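Local atomic coordinates of sortase B (Streptococcus pyogenes, PDB entry 3PSQ), a protein that acts as a class B sortase involved in pilus assembly and is probably a cysteine transpeptidase with hydrolase activity. Residues N57-Y60 with I61-V65; N164-K167 with Q168-Q172. All blocks are in the same frame, centred on the assembly; numbering follows the deposited sequence. Where two conformers were deposited one is given.

Contact 1: N57-Y60 with I61-V65. With ZN (zinc ion), chain P.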
loop_
_atom_site.group_PDB
_atom_site.type_symbol
_atom_site.label_atom_id
_atom_site.label_comp_id
_atom_site.label_asym_id
_atom_site.label_seq_id
_atom_site.Cartn_x
_atom_site.Cartn_y
_atom_site.Cartn_z
ATOM N N ASN A 57 -1.205 14.286 0.014
ATOM C CA ASN A 57 -1.612 13.121 -0.753
ATOM C C ASN A 57 -2.126 13.419 -2.158
ATOM O O ASN A 57 -2.686 12.545 -2.816
ATOM C CB ASN A 57 -2.646 12.307 0.007
ATOM C CG ASN A 57 -2.061 11.624 1.243
ATOM O OD1 ASN A 57 -0.845 11.399 1.344
ATOM N ND2 ASN A 57 -2.936 11.271 2.183
ATOM N N LEU A 58 -1.941 14.648 -2.621
ATOM C CA LEU A 58 -2.363 15.004 -3.987
ATOM C C LEU A 58 -1.141 15.220 -4.894
ATOM O O LEU A 58 -1.240 15.054 -6.092
ATOM C CB LEU A 58 -3.269 16.260 -3.971
ATOM C CG LEU A 58 -4.593 16.205 -3.150
ATOM C CD1 LEU A 58 -5.305 17.529 -3.056
ATOM C CD2 LEU A 58 -5.553 15.240 -3.697
ATOM N N GLU A 59 0.006 15.535 -4.290
ATOM C CA GLU A 59 1.247 15.857 -4.974
ATOM C C GLU A 59 1.680 14.941 -6.151
ATOM O O GLU A 59 2.222 15.425 -7.172
ATOM C CB GLU A 59 2.398 16.004 -3.958
ATOM C CG GLU A 59 3.827 16.171 -4.596
ATOM C CD GLU A 59 4.906 16.252 -3.537
ATOM O OE1 GLU A 59 4.584 15.992 -2.361
ATOM O OE2 GLU A 59 6.075 16.547 -3.856
ATOM N N TYR A 60 1.447 13.650 -5.999
ATOM C CA TYR A 60 1.879 12.673 -6.984
ATOM C C TYR A 60 0.790 12.196 -7.952
ATOM O O TYR A 60 0.978 11.206 -8.632
ATOM C CB TYR A 60 2.649 11.475 -6.319
ATOM C CG TYR A 60 4.053 11.917 -5.972
ATOM C CD1 TYR A 60 5.047 11.893 -6.916
ATOM C CD2 TYR A 60 4.348 12.485 -4.729
ATOM C CE1 TYR A 60 6.303 12.390 -6.636
ATOM C CE2 TYR A 60 5.617 12.964 -4.434
ATOM C CZ TYR A 60 6.587 12.913 -5.394
ATOM O OH TYR A 60 7.864 13.385 -5.155
ATOM N N ILE A 61 -0.341 12.888 -8.021
ATOM C CA ILE A 61 -1.296 12.653 -9.123
ATOM C C ILE A 61 -0.657 12.821 -10.517
ATOM O O ILE A 61 -0.850 11.987 -11.369
ATOM C CB ILE A 61 -2.536 13.591 -9.037
ATOM C CG1 ILE A 61 -3.375 13.298 -7.787
ATOM C CG2 ILE A 61 -3.376 13.523 -10.324
ATOM C CD1 ILE A 61 -4.328 14.420 -7.430
ATOM N N ASN A 62 0.147 13.857 -10.726
ATOM C CA ASN A 62 0.726 14.164 -12.040
ATOM C C ASN A 62 2.239 14.435 -11.899
ATOM O O ASN A 62 2.832 15.319 -12.559
ATOM C CB ASN A 62 0.039 15.416 -12.645
ATOM C CG ASN A 62 -1.298 15.103 -13.317
ATOM O OD1 ASN A 62 -2.346 15.628 -12.917
ATOM N ND2 ASN A 62 -1.272 14.251 -14.345
ATOM N N LYS A 63 2.869 13.664 -11.026
ATOM C CA LYS A 63 4.300 13.784 -10.805
ATOM C C LYS A 63 4.957 12.408 -10.777
ATOM O O LYS A 63 4.448 11.478 -10.155
ATOM C CB LYS A 63 4.528 14.519 -9.485
ATOM C CG LYS A 63 5.956 14.940 -9.224
ATOM C CD LYS A 63 5.845 15.832 -7.999
ATOM C CE LYS A 63 7.142 16.382 -7.545
ATOM N NZ LYS A 63 6.890 17.088 -6.239
ATOM N N SER A 64 6.106 12.279 -11.421
ATOM C CA SER A 64 6.844 11.003 -11.453
ATOM C C SER A 64 7.775 10.843 -10.252
ATOM O O SER A 64 8.089 11.809 -9.551
ATOM C CB SER A 64 7.715 10.976 -12.704
ATOM O OG SER A 64 8.698 11.985 -12.576
ATOM N N VAL A 65 8.276 9.629 -10.050
ATOM C CA VAL A 65 9.265 9.383 -9.006
ATOM C C VAL A 65 10.498 10.255 -9.157
ATOM O O VAL A 65 11.113 10.603 -8.158
ATOM C CB VAL A 65 9.636 7.891 -8.852
ATOM C CG1 VAL A 65 8.431 7.129 -8.430
ATOM C CG2 VAL A 65 10.199 7.291 -10.165
HETATM ZN ZN ZN P . 7.482 16.469 -2.505
HETATM O O HOH W 1 0.511 16.292 -9.535
HETATM O O HOH W 2 9.081 17.482 -3.278
#
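Leu58 and Ile61 close a type I beta turn, and Glu59, within the turn, is joined by a salt bridge to Lys63, two residues past its end; together they form a local contact in the surface loop between strands 48-53 and 76-77. The turn is defined by the bond from Ile61 N to Leu58 O, 3.0 Å long and nearly straight at 170° about the hydrogen. The side chains at the two ends of the turn lie side by side and run in the same direction, Leu58 CD2 meeting Ile61 CD1 at 4.0 Å.

The second element depends on two extended side chains. With CG of Lys63 trans to its backbone N (chi1 -170°) and every later torsion also near 180°, the lysine runs back past the ring of Tyr60 to the carboxylate. NZ lies 2.6 Å from Glu59 OE2, on the anti lone pair of that oxygen. OE2 also binds a zinc ion at 1.9 Å, so a single oxygen serves both cations, and the nearby metal and ammonium would probably stabilise its negative charge.

Between these ends, Lys63 CD makes a CH-pi contact over one face of the Tyr60 ring, 4.2 Å from the centroid. Ser64 O lies at the edge of the same ring, in its plane, 3.5 Å from Tyr60 CE1. A water bridges Glu59 O and Asn62 N, accepting from the latter at 2.7 Å.

Asp35 and Glu55 supply the other protein ligands of the zinc, and Asp35 also hydrogen-bonds Tyr60 OH. The Tyr60 side chain touches Val52 of strand 48-53, while Asp35 ties the loop to the region between helix 22-32 and strand 36-41.

Contact 2: N164-K167 with Q168-Q172; sequences NHIK and QKSVQ. With ZN (zinc ion), chain O.
A chi1 of -69° places Ser170 OG beside its own backbone N, from where it donates to Ile166 O, while a trans chi1 of 180° carries the imidazole of His165 toward the side chain of Lys169. The setting is the C-terminal end of helix 159-167, where a type I beta turn from Lys167 to Ser170 leads the chain directly into strand 170-173.

Three backbone bonds cross the junction. Gln168 N makes an i to i-4 bond to Asn164 O at 3.2 Å. The next amide, Lys169 N, reaches back only three residues, to Ile166 O at 2.9 Å. Ser170 N then bonds to Lys167 O, weakly, at 3.3 Å, and this closes the beta turn.

His165 and Lys169 are four residues apart, their side chains crossing at a slant. Lys169 CD comes within 4.2 Å of His165 NE2, approaching the ring obliquely. Asp145 lies near both polar ends: it accepts a hydrogen bond from NE2 and forms a long, weak ion pair with Lys169 NZ. The other ring nitrogen, His165 ND1, binds a zinc ion at 1.9 Å, so both nitrogens are engaged and the rotation of the ring is fixed from two sides.

Ile166 packs against Ile139, and Ser170 touches Ala137 and Ile139, which joins the turn to strand 130-142. Farther on, Val171 and Gln172 both face Cys138 in a classic beta bulge. At the junction itself, Ile166 O takes two donors from opposite faces of its carbonyl plane: Lys169 N on one, and Ser170 OG on the other at 2.9 Å.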
loop_
_atom_site.group_PDB
_atom_site.type_symbol
_atom_site.label_atom_id
_atom_site.label_comp_id
_atom_site.label_asym_id
_atom_site.label_seq_id
_atom_site.Cartn_x
_atom_site.Cartn_y
_atom_site.Cartn_z
ATOM N N ASN A 164 -12.355 -6.109 12.697
ATOM C CA ASN A 164 -13.749 -6.385 12.347
ATOM C C ASN A 164 -14.248 -5.493 11.219
ATOM O O ASN A 164 -15.088 -5.910 10.401
ATOM C CB ASN A 164 -14.693 -6.253 13.563
ATOM C CG ASN A 164 -16.143 -6.688 13.243
ATOM O OD1 ASN A 164 -16.464 -6.997 12.083
ATOM N ND2 ASN A 164 -17.009 -6.709 14.260
ATOM N N HIS A 165 -13.769 -4.250 11.207
ATOM C CA HIS A 165 -14.060 -3.332 10.127
ATOM C C HIS A 165 -13.583 -3.936 8.813
ATOM O O HIS A 165 -14.305 -3.933 7.811
ATOM C CB HIS A 165 -13.335 -2.002 10.336
ATOM C CG HIS A 165 -13.592 -1.006 9.249
ATOM N ND1 HIS A 165 -14.674 -0.161 9.264
ATOM C CD2 HIS A 165 -12.922 -0.736 8.109
ATOM C CE1 HIS A 165 -14.646 0.608 8.190
ATOM N NE2 HIS A 165 -13.594 0.279 7.472
ATOM N N ILE A 166 -12.356 -4.438 8.832
ATOM C CA ILE A 166 -11.732 -5.062 7.673
ATOM C C ILE A 166 -12.481 -6.336 7.282
ATOM O O ILE A 166 -12.956 -6.454 6.157
ATOM C CB ILE A 166 -10.243 -5.384 7.947
ATOM C CG1 ILE A 166 -9.410 -4.109 7.932
ATOM C CG2 ILE A 166 -9.720 -6.418 6.955
ATOM C CD1 ILE A 166 -8.014 -4.312 8.512
ATOM N N LYS A 167 -12.597 -7.272 8.229
ATOM C CA LYS A 167 -13.337 -8.506 8.028
ATOM C C LYS A 167 -14.648 -8.358 7.246
ATOM O O LYS A 167 -14.904 -9.122 6.333
ATOM C CB LYS A 167 -13.628 -9.181 9.371
ATOM C CG LYS A 167 -14.014 -10.646 9.203
ATOM C CD LYS A 167 -14.537 -11.302 10.487
ATOM C CE LYS A 167 -15.214 -12.680 10.170
ATOM N NZ LYS A 167 -15.602 -13.485 11.404
ATOM N N GLN A 168 -15.487 -7.391 7.590
ATOM C CA GLN A 168 -16.817 -7.281 6.992
ATOM C C GLN A 168 -16.787 -6.693 5.577
ATOM O O GLN A 168 -17.799 -6.688 4.862
ATOM C CB GLN A 168 -17.738 -6.480 7.918
ATOM C CG GLN A 168 -17.684 -4.973 7.764
ATOM C CD GLN A 168 -19.018 -4.418 7.349
ATOM O OE1 GLN A 168 -19.121 -3.320 6.789
ATOM N NE2 GLN A 168 -20.067 -5.186 7.629
ATOM N N LYS A 169 -15.627 -6.186 5.171
ATOM C CA LYS A 169 -15.476 -5.631 3.834
ATOM C C LYS A 169 -14.541 -6.460 2.972
ATOM O O LYS A 169 -14.215 -6.066 1.859
ATOM C CB LYS A 169 -15.018 -4.172 3.923
ATOM C CG LYS A 169 -16.163 -3.309 4.347
ATOM C CD LYS A 169 -15.790 -1.910 4.666
ATOM C CE LYS A 169 -17.040 -1.183 5.115
ATOM N NZ LYS A 169 -16.991 0.246 4.707
ATOM N N SER A 170 -14.116 -7.609 3.495
ATOM C CA SER A 170 -13.151 -8.444 2.809
ATOM C C SER A 170 -13.801 -9.417 1.843
ATOM O O SER A 170 -14.844 -9.999 2.138
ATOM C CB SER A 170 -12.284 -9.203 3.808
ATOM O OG SER A 170 -11.412 -8.316 4.511
ATOM N N VAL A 171 -13.177 -9.563 0.680
ATOM C CA VAL A 171 -13.560 -10.559 -0.315
ATOM C C VAL A 171 -12.732 -11.835 -0.078
ATOM O O VAL A 171 -13.206 -12.930 -0.337
ATOM C CB VAL A 171 -13.319 -10.029 -1.762
ATOM C CG1 VAL A 171 -13.573 -11.118 -2.799
ATOM C CG2 VAL A 171 -14.194 -8.821 -2.042
ATOM N N GLN A 172 -11.482 -11.668 0.362
ATOM C CA GLN A 172 -10.688 -12.769 0.891
ATOM C C GLN A 172 -10.072 -12.391 2.257
ATOM O O GLN A 172 -9.723 -11.232 2.492
ATOM C CB GLN A 172 -9.594 -13.182 -0.094
ATOM C CG GLN A 172 -10.060 -13.475 -1.495
ATOM C CD GLN A 172 -10.942 -14.701 -1.591
ATOM O OE1 GLN A 172 -11.033 -15.493 -0.648
ATOM N NE2 GLN A 172 -11.605 -14.868 -2.732
HETATM ZN ZN ZN O . -16.151 0.016 10.513
#

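Overall arrangement
The two contacts do not touch: their centres are 29 Å apart, their nearest atoms about 16 Å, and they lie on opposite sides of the chain's centre, contact 1 preceding contact 2 in sequence. Each holds a zinc ligand, a carboxylate in 57-65 and an imidazole in 164-172, but at separate metal ions. Contact 1 touches a predicted catalytic residue: Asn57 O is hydrogen-bonded to His95, the predicted proton donor/acceptor, and Ile61 touches the same histidine. In contact 2, the Lys169 side chain is separated by about 9 Å from that of Arg198, the predicted transition-state stabiliser, too far for a direct interaction.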